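Local coordinates for transcobalamin-1 (PDB 4KKI), which binds vitamin B12 with femtomolar affinity, also recognises other corrinoids, and protects the vitamin from the acid of the stomach, at residues N143-S148 with T244-Q249; F183-G188 with G236-T241; N176-S181 with V225-S230; G279-P284 with A288-A293; C197-L202 with S255-E260. All coordinates share one frame; numbering follows the deposited sequence.

Interaction 1 (N143-S148 with T244-Q249)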
# COMPACT_ATOMS: atom_id res chain seq x y z
N ASN A 143 -9.19 -5.46 -4.11
CA ASN A 143 -9.64 -4.24 -3.44
C ASN A 143 -9.49 -3.03 -4.36
O ASN A 143 -9.00 -3.15 -5.48
CB ASN A 143 -8.83 -4.03 -2.16
CG ASN A 143 -7.34 -4.10 -2.40
OD1 ASN A 143 -6.76 -3.20 -3.00
ND2 ASN A 143 -6.71 -5.17 -1.93
N TYR A 144 -9.91 -1.86 -3.88
CA TYR A 144 -9.85 -0.65 -4.70
C TYR A 144 -8.45 -0.04 -4.77
O TYR A 144 -8.14 0.72 -5.69
CB TYR A 144 -10.86 0.39 -4.23
CG TYR A 144 -12.17 0.37 -4.98
CD1 TYR A 144 -12.66 -0.81 -5.53
CD2 TYR A 144 -12.91 1.53 -5.16
CE1 TYR A 144 -13.86 -0.84 -6.22
CE2 TYR A 144 -14.10 1.52 -5.85
CZ TYR A 144 -14.57 0.33 -6.38
OH TYR A 144 -15.76 0.33 -7.07
N TYR A 145 -7.62 -0.36 -3.79
CA TYR A 145 -6.22 0.06 -3.81
C TYR A 145 -5.53 -0.56 -5.03
O TYR A 145 -4.84 0.14 -5.78
CB TYR A 145 -5.52 -0.36 -2.52
CG TYR A 145 -4.09 0.09 -2.39
CD1 TYR A 145 -3.79 1.34 -1.85
CD2 TYR A 145 -3.04 -0.72 -2.79
CE1 TYR A 145 -2.48 1.76 -1.73
CE2 TYR A 145 -1.73 -0.31 -2.67
CZ TYR A 145 -1.45 0.93 -2.14
OH TYR A 145 -0.15 1.34 -2.01
N GLN A 146 -5.75 -1.85 -5.24
CA GLN A 146 -5.19 -2.54 -6.40
C GLN A 146 -5.89 -2.10 -7.68
O GLN A 146 -5.26 -1.95 -8.73
CB GLN A 146 -5.29 -4.06 -6.24
CG GLN A 146 -4.48 -4.60 -5.08
CD GLN A 146 -4.24 -6.09 -5.17
OE1 GLN A 146 -4.29 -6.68 -6.25
NE2 GLN A 146 -3.99 -6.72 -4.03
N LEU A 147 -7.20 -1.89 -7.60
CA LEU A 147 -7.98 -1.41 -8.73
C LEU A 147 -7.44 -0.07 -9.21
O LEU A 147 -7.40 0.21 -10.41
CB LEU A 147 -9.45 -1.28 -8.36
CG LEU A 147 -10.44 -1.30 -9.52
CD1 LEU A 147 -10.53 -2.70 -10.11
CD2 LEU A 147 -11.81 -0.82 -9.08
N SER A 148 -7.02 0.76 -8.26
CA SER A 148 -6.43 2.05 -8.57
C SER A 148 -5.05 1.86 -9.18
O SER A 148 -4.68 2.56 -10.12
CB SER A 148 -6.34 2.92 -7.31
OG SER A 148 -7.61 3.11 -6.73
N THR A 244 0.57 8.00 5.16
CA THR A 244 0.93 9.40 4.94
C THR A 244 1.74 9.62 3.67
O THR A 244 1.51 10.59 2.94
CB THR A 244 1.71 9.95 6.14
OG1 THR A 244 0.88 9.92 7.31
CG2 THR A 244 2.14 11.38 5.88
N GLY A 245 2.67 8.72 3.39
CA GLY A 245 3.56 8.85 2.25
C GLY A 245 2.83 8.94 0.93
O GLY A 245 3.09 9.84 0.12
N GLU A 246 1.90 8.02 0.70
CA GLU A 246 1.13 8.02 -0.54
C GLU A 246 0.01 9.06 -0.51
O GLU A 246 -0.44 9.52 -1.56
CB GLU A 246 0.62 6.62 -0.86
CG GLU A 246 1.75 5.61 -1.06
CD GLU A 246 1.29 4.26 -1.58
OE1 GLU A 246 0.17 3.84 -1.24
OE2 GLU A 246 2.05 3.63 -2.34
N ALA A 247 -0.41 9.45 0.69
CA ALA A 247 -1.36 10.55 0.81
C ALA A 247 -0.71 11.85 0.34
O ALA A 247 -1.34 12.65 -0.35
CB ALA A 247 -1.86 10.68 2.24
N MET A 248 0.56 12.03 0.69
CA MET A 248 1.33 13.19 0.23
C MET A 248 1.42 13.22 -1.29
O MET A 248 1.25 14.28 -1.90
CB MET A 248 2.74 13.19 0.84
CG MET A 248 2.79 13.39 2.36
SD MET A 248 4.46 13.25 3.04
CE MET A 248 5.26 14.66 2.29
N GLN A 249 1.67 12.07 -1.91
CA GLN A 249 1.70 11.97 -3.37
C GLN A 249 0.39 12.46 -3.97
O GLN A 249 0.38 13.26 -4.90
CB GLN A 249 1.93 10.52 -3.82
CG GLN A 249 3.32 9.98 -3.56
CD GLN A 249 3.56 8.67 -4.27
OE1 GLN A 249 3.14 8.48 -5.42
NE2 GLN A 249 4.23 7.74 -3.60
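The phenol of Y145 and the carboxylate of E246 meet through a single hydrogen bond, Y145 OH donating to E246 OE1 at 2.6 Å. OE1 receives it on the syn side, where its other oxygen lies, and sits at the ring edge close to the ring plane; the two planes are 23° apart, so hydroxyl and carboxylate lie almost flat with each other. With CG anti to the backbone N (chi1 -176°), the Y145 ring runs out from its helix, while E246 comes across at about a right angle on an extended chain. This is the tight part, and it is small: the backbones stay well apart, the nearest CA atoms, of Y145 and E246, being 11.3 Å from each other. The wide interval is not a solvent side, since both residues are buried, with M190 and Q289 against both side chains and the bound cyanocobalamin beside Y145. At the start of helix 144-156, N143 is the N-cap, its OD1 accepting from Q146 N at 2.8 Å, while N143 ND2 and Q146 NE2 bond the ligand. The arrangement belongs to the corrinoid site of the alpha6-alpha6 barrel, where the N-terminal end of helix 144-156 and its cap N143 meet the cobalamin.

Interaction 2 (F183-G188 with G236-T241)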
# COMPACT_ATOMS: atom_id res chain seq x y z
N PHE A 183 -12.54 5.58 6.48
CA PHE A 183 -12.14 5.82 5.11
C PHE A 183 -10.69 5.39 4.95
O PHE A 183 -9.84 5.78 5.72
CB PHE A 183 -12.31 7.29 4.77
CG PHE A 183 -11.68 7.70 3.47
CD1 PHE A 183 -12.29 7.44 2.27
CD2 PHE A 183 -10.47 8.38 3.46
CE1 PHE A 183 -11.72 7.83 1.08
CE2 PHE A 183 -9.89 8.77 2.28
CZ PHE A 183 -10.51 8.50 1.09
N SER A 184 -10.43 4.57 3.95
CA SER A 184 -9.07 4.10 3.67
C SER A 184 -8.28 5.17 2.92
O SER A 184 -8.46 5.37 1.72
CB SER A 184 -9.09 2.80 2.87
OG SER A 184 -7.77 2.38 2.55
N VAL A 185 -7.40 5.85 3.64
CA VAL A 185 -6.57 6.90 3.07
C VAL A 185 -5.70 6.36 1.95
O VAL A 185 -5.57 6.97 0.91
CB VAL A 185 -5.69 7.54 4.16
CG1 VAL A 185 -4.72 8.54 3.56
CG2 VAL A 185 -6.56 8.19 5.21
N ASP A 186 -5.11 5.19 2.18
CA ASP A 186 -4.24 4.55 1.19
C ASP A 186 -4.99 4.34 -0.11
O ASP A 186 -4.50 4.67 -1.19
CB ASP A 186 -3.75 3.20 1.72
CG ASP A 186 -3.27 3.26 3.15
OD1 ASP A 186 -4.12 3.39 4.06
OD2 ASP A 186 -2.04 3.17 3.38
N THR A 187 -6.19 3.79 -0.00
CA THR A 187 -7.04 3.53 -1.15
C THR A 187 -7.44 4.83 -1.85
O THR A 187 -7.32 4.94 -3.07
CB THR A 187 -8.31 2.77 -0.72
OG1 THR A 187 -7.93 1.56 -0.05
CG2 THR A 187 -9.17 2.43 -1.92
N GLY A 188 -7.89 5.80 -1.06
CA GLY A 188 -8.25 7.10 -1.59
C GLY A 188 -7.09 7.79 -2.29
O GLY A 188 -7.26 8.41 -3.34
N GLY A 236 0.18 16.28 11.73
CA GLY A 236 0.47 16.40 10.31
C GLY A 236 0.32 15.10 9.54
O GLY A 236 0.28 15.10 8.31
N LEU A 237 0.27 13.99 10.27
CA LEU A 237 0.04 12.69 9.65
C LEU A 237 -1.33 12.65 9.00
O LEU A 237 -2.29 13.26 9.50
CB LEU A 237 0.17 11.56 10.68
CG LEU A 237 1.57 11.31 11.25
CD1 LEU A 237 1.58 10.08 12.15
CD2 LEU A 237 2.59 11.16 10.12
N ILE A 238 -1.43 11.96 7.88
CA ILE A 238 -2.68 11.86 7.14
C ILE A 238 -3.13 10.41 7.11
O ILE A 238 -2.57 9.59 6.37
CB ILE A 238 -2.54 12.41 5.72
CG1 ILE A 238 -1.86 13.78 5.74
CG2 ILE A 238 -3.89 12.49 5.04
CD1 ILE A 238 -1.45 14.29 4.38
N GLY A 239 -4.15 10.10 7.90
CA GLY A 239 -4.50 8.72 8.19
C GLY A 239 -3.64 8.25 9.34
O GLY A 239 -3.77 8.75 10.46
N ASN A 240 -2.76 7.29 9.08
CA ASN A 240 -1.74 6.92 10.05
C ASN A 240 -0.35 7.12 9.47
O ASN A 240 -0.19 7.71 8.41
CB ASN A 240 -1.94 5.49 10.56
CG ASN A 240 -1.89 4.45 9.44
OD1 ASN A 240 -1.37 4.70 8.36
ND2 ASN A 240 -2.45 3.28 9.71
N THR A 241 0.66 6.61 10.18
CA THR A 241 2.05 6.75 9.76
C THR A 241 2.31 6.13 8.39
O THR A 241 3.09 6.64 7.60
CB THR A 241 2.99 6.08 10.78
OG1 THR A 241 2.83 6.71 12.06
CG2 THR A 241 4.44 6.19 10.35
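V185 sets both of its methyl groups against the backbone of the loop 236-241. CG2 lies 3.7 Å from G239 CA, and CG1 is equally close to the carbonyl oxygen of I238, V185 CG1 to I238 O being 3.7 Å. CG1 also meets the side chain of I238, whose CG2 is 4.3 Å away. The first torsion divides the work: CG1, anti to the backbone N (chi1 175°), rests on the I238 peptide, and CG2, anti to the carbonyl carbon, on the glycine. G239 can be approached so closely because it has no side chain: a CB there would point toward V185 and run into CG2, and the backbone angles (phi 86°, psi -114°) are themselves unfavourable for other residues.

Behind V185, the first turn of helix 185-203 is fixed by S184 at the N-cap, whose OG shares a hydrogen bond of 2.7 Å with T187 OG1. Across the contact, S243 OG bonds to I238 O and N240 N, while T244 OG1 takes up I238 N and N240 O, pinning the loop to the start of helix 244-252. D186 and N240 are next to the touching residues. No hydrogen bond joins the two segments, so their fit rests on van der Waals contact, while D186 OD2 and N240 ND2 hydrogen-bond the bound cyanocobalamin.

Interaction 3 (N176-S181 with V225-S230)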
# COMPACT_ATOMS: atom_id res chain seq x y z
N ASN A 176 -16.11 0.45 -1.23
CA ASN A 176 -14.76 -0.10 -1.25
C ASN A 176 -13.68 0.89 -0.83
O ASN A 176 -12.51 0.52 -0.72
CB ASN A 176 -14.44 -0.69 -2.62
CG ASN A 176 -15.24 -1.94 -2.91
OD1 ASN A 176 -14.93 -3.02 -2.42
ND2 ASN A 176 -16.29 -1.80 -3.72
N TYR A 177 -14.07 2.14 -0.62
CA TYR A 177 -13.14 3.15 -0.13
C TYR A 177 -13.07 3.09 1.39
O TYR A 177 -12.24 3.77 2.01
CB TYR A 177 -13.59 4.54 -0.56
CG TYR A 177 -13.25 4.90 -1.99
CD1 TYR A 177 -11.94 5.16 -2.38
CD2 TYR A 177 -14.25 5.00 -2.96
CE1 TYR A 177 -11.63 5.49 -3.68
CE2 TYR A 177 -13.94 5.34 -4.26
CZ TYR A 177 -12.63 5.58 -4.62
OH TYR A 177 -12.34 5.92 -5.92
N TYR A 178 -13.93 2.28 2.00
CA TYR A 178 -14.06 2.24 3.45
C TYR A 178 -13.87 0.83 4.01
O TYR A 178 -14.39 -0.14 3.47
CB TYR A 178 -15.42 2.79 3.88
CG TYR A 178 -15.73 4.16 3.31
CD1 TYR A 178 -16.35 4.29 2.07
CD2 TYR A 178 -15.41 5.31 4.01
CE1 TYR A 178 -16.63 5.54 1.55
CE2 TYR A 178 -15.69 6.56 3.49
CZ TYR A 178 -16.30 6.67 2.26
OH TYR A 178 -16.58 7.91 1.74
N PHE A 179 -13.11 0.74 5.10
CA PHE A 179 -13.00 -0.50 5.85
C PHE A 179 -13.73 -0.33 7.17
O PHE A 179 -13.16 0.13 8.15
CB PHE A 179 -11.53 -0.85 6.10
CG PHE A 179 -10.77 -1.17 4.85
CD1 PHE A 179 -11.38 -1.80 3.78
CD2 PHE A 179 -9.43 -0.82 4.73
CE1 PHE A 179 -10.69 -2.10 2.63
CE2 PHE A 179 -8.72 -1.11 3.58
CZ PHE A 179 -9.35 -1.75 2.52
N GLY A 180 -15.01 -0.69 7.17
CA GLY A 180 -15.87 -0.43 8.31
C GLY A 180 -16.41 0.99 8.23
O GLY A 180 -17.07 1.36 7.26
N SER A 181 -16.12 1.79 9.25
CA SER A 181 -16.52 3.19 9.26
C SER A 181 -15.35 4.07 8.85
O SER A 181 -15.51 5.28 8.64
CB SER A 181 -17.01 3.59 10.66
OG SER A 181 -15.98 3.44 11.62
N VAL A 225 -9.98 14.08 -2.20
CA VAL A 225 -9.01 14.96 -1.55
C VAL A 225 -9.55 15.47 -0.22
O VAL A 225 -8.84 15.49 0.79
CB VAL A 225 -8.64 16.15 -2.45
CG1 VAL A 225 -7.89 17.22 -1.66
CG2 VAL A 225 -7.80 15.67 -3.63
N GLU A 226 -10.82 15.88 -0.21
CA GLU A 226 -11.48 16.32 1.01
C GLU A 226 -11.51 15.22 2.07
O GLU A 226 -11.22 15.47 3.24
CB GLU A 226 -12.89 16.81 0.69
CG GLU A 226 -12.91 18.03 -0.21
CD GLU A 226 -14.28 18.30 -0.80
OE1 GLU A 226 -15.16 17.43 -0.66
OE2 GLU A 226 -14.46 19.37 -1.41
N LYS A 227 -11.84 14.00 1.65
CA LYS A 227 -11.87 12.85 2.56
C LYS A 227 -10.48 12.50 3.06
O LYS A 227 -10.31 12.07 4.21
CB LYS A 227 -12.50 11.63 1.88
CG LYS A 227 -13.97 11.80 1.53
CD LYS A 227 -14.47 10.61 0.71
CE LYS A 227 -15.94 10.75 0.36
NZ LYS A 227 -16.79 10.70 1.58
N ILE A 228 -9.48 12.66 2.20
CA ILE A 228 -8.10 12.42 2.60
C ILE A 228 -7.67 13.43 3.67
O ILE A 228 -7.15 13.05 4.72
CB ILE A 228 -7.13 12.47 1.40
CG1 ILE A 228 -7.28 11.22 0.55
CG2 ILE A 228 -5.69 12.59 1.87
CD1 ILE A 228 -6.46 11.24 -0.73
N LEU A 229 -7.91 14.71 3.40
CA LEU A 229 -7.55 15.78 4.33
C LEU A 229 -8.34 15.71 5.64
O LEU A 229 -7.87 16.17 6.68
CB LEU A 229 -7.73 17.15 3.68
CG LEU A 229 -6.65 17.55 2.67
CD1 LEU A 229 -7.05 18.81 1.93
CD2 LEU A 229 -5.32 17.74 3.38
N SER A 230 -9.53 15.13 5.59
CA SER A 230 -10.36 14.96 6.78
C SER A 230 -9.74 13.97 7.75
O SER A 230 -10.14 13.90 8.92
CB SER A 230 -11.77 14.50 6.40
OG SER A 230 -12.45 15.50 5.67
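The Y178 ring is met at its edge, near its plane, by the ammonium of K227, and neither ring face takes part in the contact between the segments. The hydroxyl does the work: K227 NZ donates to Y178 OH at 2.8 Å, while the ring carbon Y178 CZ stays 4.1 Å from K227 NZ. The lysine comes across the phenol at about a right angle and lays the end of its chain beside the oxygen, K227 CE being 3.2 Å from Y178 OH. Its chain is extended as far as CE and then turns (chi4 -66°), which swings NZ toward the hydroxyl.

Y178 begins the short strand 178-179, which pairs antiparallel with 182-183 as a small hairpin, turning through G180 at a positive phi of 83°. The bond therefore ties this hairpin to the last turns of helix 213-229 within the alpha domain. The hairpin also reaches the bound cyanocobalamin through F179, and the backbone of G180 is hydrogen-bonded to Y433 of the beta domain. Around the bond, P172 O makes a weak hydrogen bond with Y178 OH, and E173 forms a long, weak ion pair with K227 NZ. A leucine in place of K227 would probably leave the phenol oxygen without its ammonium donor and E173 without its distant counter-charge. Near the helix end, E226 O is gripped by two donors from opposite faces of its carbonyl plane: S230 N, and S230 OG at 2.7 Å, the hydroxyl lying above the plane.

Interaction 4 (G279-P284 with A288-A293)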
# COMPACT_ATOMS: atom_id res chain seq x y z
N GLY A 279 12.59 4.64 13.90
CA GLY A 279 12.53 3.29 13.37
C GLY A 279 11.13 2.82 13.03
O GLY A 279 10.86 1.62 13.03
N ALA A 280 10.24 3.76 12.75
CA ALA A 280 8.85 3.42 12.44
C ALA A 280 8.72 2.71 11.10
O ALA A 280 7.74 2.00 10.86
CB ALA A 280 7.98 4.67 12.46
N PHE A 281 9.70 2.90 10.23
CA PHE A 281 9.65 2.33 8.89
C PHE A 281 10.63 1.17 8.70
O PHE A 281 11.30 1.08 7.68
CB PHE A 281 9.90 3.42 7.84
CG PHE A 281 8.81 4.44 7.77
CD1 PHE A 281 7.72 4.26 6.94
CD2 PHE A 281 8.86 5.59 8.56
CE1 PHE A 281 6.71 5.20 6.87
CE2 PHE A 281 7.86 6.53 8.50
CZ PHE A 281 6.78 6.34 7.65
N SER A 282 10.69 0.29 9.69
CA SER A 282 11.56 -0.88 9.63
C SER A 282 11.05 -1.93 8.65
O SER A 282 11.81 -2.78 8.18
CB SER A 282 11.72 -1.49 11.03
OG SER A 282 10.46 -1.85 11.56
N ASN A 283 9.76 -1.88 8.34
CA ASN A 283 9.19 -2.77 7.33
C ASN A 283 9.49 -2.23 5.92
O ASN A 283 9.11 -1.11 5.59
CB ASN A 283 7.68 -2.90 7.56
CG ASN A 283 7.06 -4.04 6.76
OD1 ASN A 283 7.35 -4.22 5.58
ND2 ASN A 283 6.20 -4.81 7.41
N PRO A 284 10.17 -3.04 5.09
CA PRO A 284 10.58 -2.66 3.73
C PRO A 284 9.42 -2.20 2.85
O PRO A 284 9.63 -1.36 1.97
CB PRO A 284 11.20 -3.95 3.17
CG PRO A 284 10.70 -5.05 4.06
CD PRO A 284 10.57 -4.42 5.41
N ALA A 288 9.38 1.59 1.39
CA ALA A 288 9.22 1.78 -0.05
C ALA A 288 8.10 2.75 -0.38
O ALA A 288 8.24 3.59 -1.28
CB ALA A 288 8.99 0.44 -0.74
N GLN A 289 6.98 2.66 0.33
CA GLN A 289 5.82 3.48 -0.00
C GLN A 289 5.97 4.94 0.42
O GLN A 289 5.36 5.82 -0.19
CB GLN A 289 4.54 2.88 0.59
CG GLN A 289 4.15 1.56 -0.03
CD GLN A 289 2.82 1.04 0.49
OE1 GLN A 289 2.16 0.25 -0.17
NE2 GLN A 289 2.44 1.49 1.67
N VAL A 290 6.78 5.19 1.44
CA VAL A 290 6.91 6.55 1.97
C VAL A 290 7.99 7.36 1.24
O VAL A 290 7.90 8.58 1.16
CB VAL A 290 7.18 6.55 3.50
CG1 VAL A 290 8.62 6.15 3.80
CG2 VAL A 290 6.87 7.91 4.09
N LEU A 291 8.99 6.67 0.70
CA LEU A 291 10.16 7.32 0.11
C LEU A 291 9.93 8.34 -1.01
O LEU A 291 10.48 9.44 -0.95
CB LEU A 291 11.21 6.27 -0.31
CG LEU A 291 12.48 6.83 -0.95
CD1 LEU A 291 13.26 7.68 0.05
CD2 LEU A 291 13.36 5.70 -1.50
N PRO A 292 9.14 7.99 -2.05
CA PRO A 292 9.01 8.92 -3.19
C PRO A 292 8.54 10.32 -2.81
O PRO A 292 9.14 11.31 -3.25
CB PRO A 292 7.96 8.24 -4.07
CG PRO A 292 8.12 6.79 -3.77
CD PRO A 292 8.42 6.73 -2.30
N ALA A 293 7.50 10.41 -1.98
CA ALA A 293 6.95 11.69 -1.57
C ALA A 293 7.97 12.54 -0.82
O ALA A 293 8.03 13.75 -1.00
CB ALA A 293 5.70 11.49 -0.72
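F281 and V290 are brought together by their first torsions: F281 holds CG anti to its carbonyl carbon (chi1 -67°), sending the ring toward helix 284-294, and V290 places CG1 between its backbone N and carbonyl carbon (chi1 76°). CG1 then lies over one ring face, 4.1 Å from the centroid of the F281 ring and 27° off the normal, a CH-pi contact. The rest of the valine follows the rim, with V290 CB 3.7 Å from F281 CE1 and V290 CG2 3.9 Å from F281 CZ. The two side chains cross at about a right angle.

F281 belongs to the link between helices 265-277 and 284-294 of the alpha domain. Helix 265-277 ends in a Schellman motif at G279, a type I turn runs from G279 to S282, and N283 is the N-cap of helix 284-294. The first helical turn is closed by A288 N donating to P284 O at 3.0 Å. A288 CB also lies 3.3 Å from P284 O. L39 of helix 37-45 touches both F281 and V290. Next to the valine, Q289 NE2 hydrogen-bonds the bound cyanocobalamin.

Interaction 5 (C197-L202 with S255-E260)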
# COMPACT_ATOMS: atom_id res chain seq x y z
N CYS A 197 -4.12 10.60 -13.41
CA CYS A 197 -3.46 10.14 -14.62
C CYS A 197 -4.44 10.14 -15.79
O CYS A 197 -4.10 10.58 -16.89
CB CYS A 197 -2.86 8.74 -14.43
SG CYS A 197 -2.05 8.08 -15.91
N VAL A 198 -5.65 9.65 -15.55
CA VAL A 198 -6.69 9.64 -16.57
C VAL A 198 -7.03 11.06 -17.01
O VAL A 198 -7.25 11.32 -18.20
CB VAL A 198 -7.96 8.93 -16.07
CG1 VAL A 198 -9.02 8.89 -17.17
CG2 VAL A 198 -7.63 7.53 -15.60
N LYS A 199 -7.07 11.97 -16.05
CA LYS A 199 -7.31 13.39 -16.34
C LYS A 199 -6.25 13.94 -17.30
O LYS A 199 -6.59 14.55 -18.31
CB LYS A 199 -7.33 14.20 -15.04
CG LYS A 199 -8.62 14.06 -14.24
CD LYS A 199 -8.41 14.29 -12.75
CE LYS A 199 -7.84 15.67 -12.46
NZ LYS A 199 -7.61 15.89 -11.00
N LYS A 200 -4.98 13.72 -16.98
CA LYS A 200 -3.90 14.20 -17.82
C LYS A 200 -3.96 13.54 -19.19
O LYS A 200 -3.73 14.19 -20.22
CB LYS A 200 -2.54 13.94 -17.17
CG LYS A 200 -2.40 14.53 -15.78
CD LYS A 200 -1.10 14.12 -15.11
CE LYS A 200 0.04 15.01 -15.55
NZ LYS A 200 -0.20 16.42 -15.13
N SER A 201 -4.28 12.25 -19.20
CA SER A 201 -4.40 11.49 -20.43
C SER A 201 -5.53 12.01 -21.31
O SER A 201 -5.42 12.02 -22.54
CB SER A 201 -4.62 10.01 -20.11
OG SER A 201 -4.75 9.25 -21.30
N LEU A 202 -6.62 12.46 -20.68
CA LEU A 202 -7.75 13.04 -21.40
C LEU A 202 -7.41 14.40 -22.00
O LEU A 202 -7.75 14.68 -23.16
CB LEU A 202 -8.96 13.18 -20.47
CG LEU A 202 -9.81 11.93 -20.28
CD1 LEU A 202 -10.88 12.16 -19.23
CD2 LEU A 202 -10.43 11.51 -21.60
N SER A 255 -3.38 19.91 -6.13
CA SER A 255 -3.41 21.23 -5.51
C SER A 255 -4.61 22.06 -5.96
O SER A 255 -4.86 23.13 -5.43
CB SER A 255 -2.13 21.99 -5.82
OG SER A 255 -1.15 21.13 -6.37
N ASP A 256 -5.34 21.55 -6.94
CA ASP A 256 -6.53 22.22 -7.45
C ASP A 256 -7.65 22.24 -6.43
O ASP A 256 -8.56 23.06 -6.51
CB ASP A 256 -7.03 21.49 -8.70
CG ASP A 256 -6.18 21.76 -9.92
OD1 ASP A 256 -5.15 22.47 -9.79
OD2 ASP A 256 -6.54 21.26 -11.00
N TYR A 257 -7.58 21.33 -5.46
CA TYR A 257 -8.72 21.08 -4.60
C TYR A 257 -8.48 21.42 -3.13
O TYR A 257 -9.25 21.01 -2.26
CB TYR A 257 -9.16 19.62 -4.74
CG TYR A 257 -9.25 19.16 -6.18
CD1 TYR A 257 -10.37 19.43 -6.95
CD2 TYR A 257 -8.20 18.46 -6.77
CE1 TYR A 257 -10.46 19.01 -8.26
CE2 TYR A 257 -8.28 18.04 -8.09
CZ TYR A 257 -9.41 18.32 -8.83
OH TYR A 257 -9.49 17.91 -10.14
N TYR A 258 -7.44 22.20 -2.87
CA TYR A 258 -7.19 22.66 -1.52
C TYR A 258 -6.30 23.90 -1.49
O TYR A 258 -5.53 24.14 -2.41
CB TYR A 258 -6.62 21.53 -0.66
CG TYR A 258 -5.23 21.09 -1.02
CD1 TYR A 258 -5.01 20.07 -1.93
CD2 TYR A 258 -4.12 21.69 -0.45
CE1 TYR A 258 -3.74 19.67 -2.26
CE2 TYR A 258 -2.85 21.30 -0.77
CZ TYR A 258 -2.66 20.28 -1.67
OH TYR A 258 -1.39 19.90 -1.98
N ASN A 259 -6.43 24.68 -0.43
CA ASN A 259 -5.65 25.89 -0.25
C ASN A 259 -4.40 25.60 0.57
O ASN A 259 -4.24 24.50 1.08
CB ASN A 259 -6.49 26.97 0.44
CG ASN A 259 -7.91 27.05 -0.10
OD1 ASN A 259 -8.16 27.70 -1.11
ND2 ASN A 259 -8.84 26.38 0.58
N GLU A 260 -3.53 26.60 0.70
CA GLU A 260 -2.31 26.45 1.48
C GLU A 260 -2.59 26.21 2.96
O GLU A 260 -1.80 25.57 3.66
CB GLU A 260 -1.40 27.67 1.32
CG GLU A 260 -1.99 28.97 1.87
CD GLU A 260 -0.92 29.98 2.26
OE1 GLU A 260 -1.28 31.13 2.57
OE2 GLU A 260 0.27 29.61 2.25
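K199 and Y257 reach each other from backbones set far apart, the nearest CA atoms, of K199 and D256, lying 12.6 Å from one another. The contact joins the later turns of helix 185-203 to the connection between helices 244-252 and 265-277, at the surface of the alpha6-alpha6 barrel and away from the corrinoid site. The two side chains come from opposite directions and meet at their ends, K199 NZ donating to Y257 OH at 2.9 Å. NZ lies at the ring edge, near its plane. The lysine bends once, at chi3 (59°), and is otherwise stretched out. On the tyrosine side, chi1 of -46° sets CG anti to the carbonyl carbon, and the ring spans the distance to the helix. Helix 213-229 borders both partners, with L214 touching K199 and T221 and K222 touching Y257. Replacing Y257 by an alanine would probably leave the ammonium of K199 without its acceptor and the lysine chain freer to swing. D256 carries an opposite charge but makes no contact with the ammonium, D256 OD2 being 5.5 Å from K199 NZ. Instead its CB rests over one face of the Y257 ring, 3.7 Å above the plane and offset toward the rim.

All five contacts lie in the alpha domain. Along the chain, interactions 2 and 3 are nested within the loop closed by interaction 1 and cross each other, interaction 5 crosses all three, and interaction 4 follows. Interactions 1, 2 and 3 cluster with centres 8 to 11 Å apart; S184 N and Y177 O (2.8 Å) join 2 to 3. Interaction 4, about 14 Å from interaction 1, is linked to it by a probable hydrogen bond between Y145 OH and Q289 OE1 (3.1 Å). Interactions 1 to 4 thus gather cobalamin-contacting residues from successive helices and loops around one ligand, whereas interaction 5, sharing helix 185-203 with interaction 2, lies on the periphery.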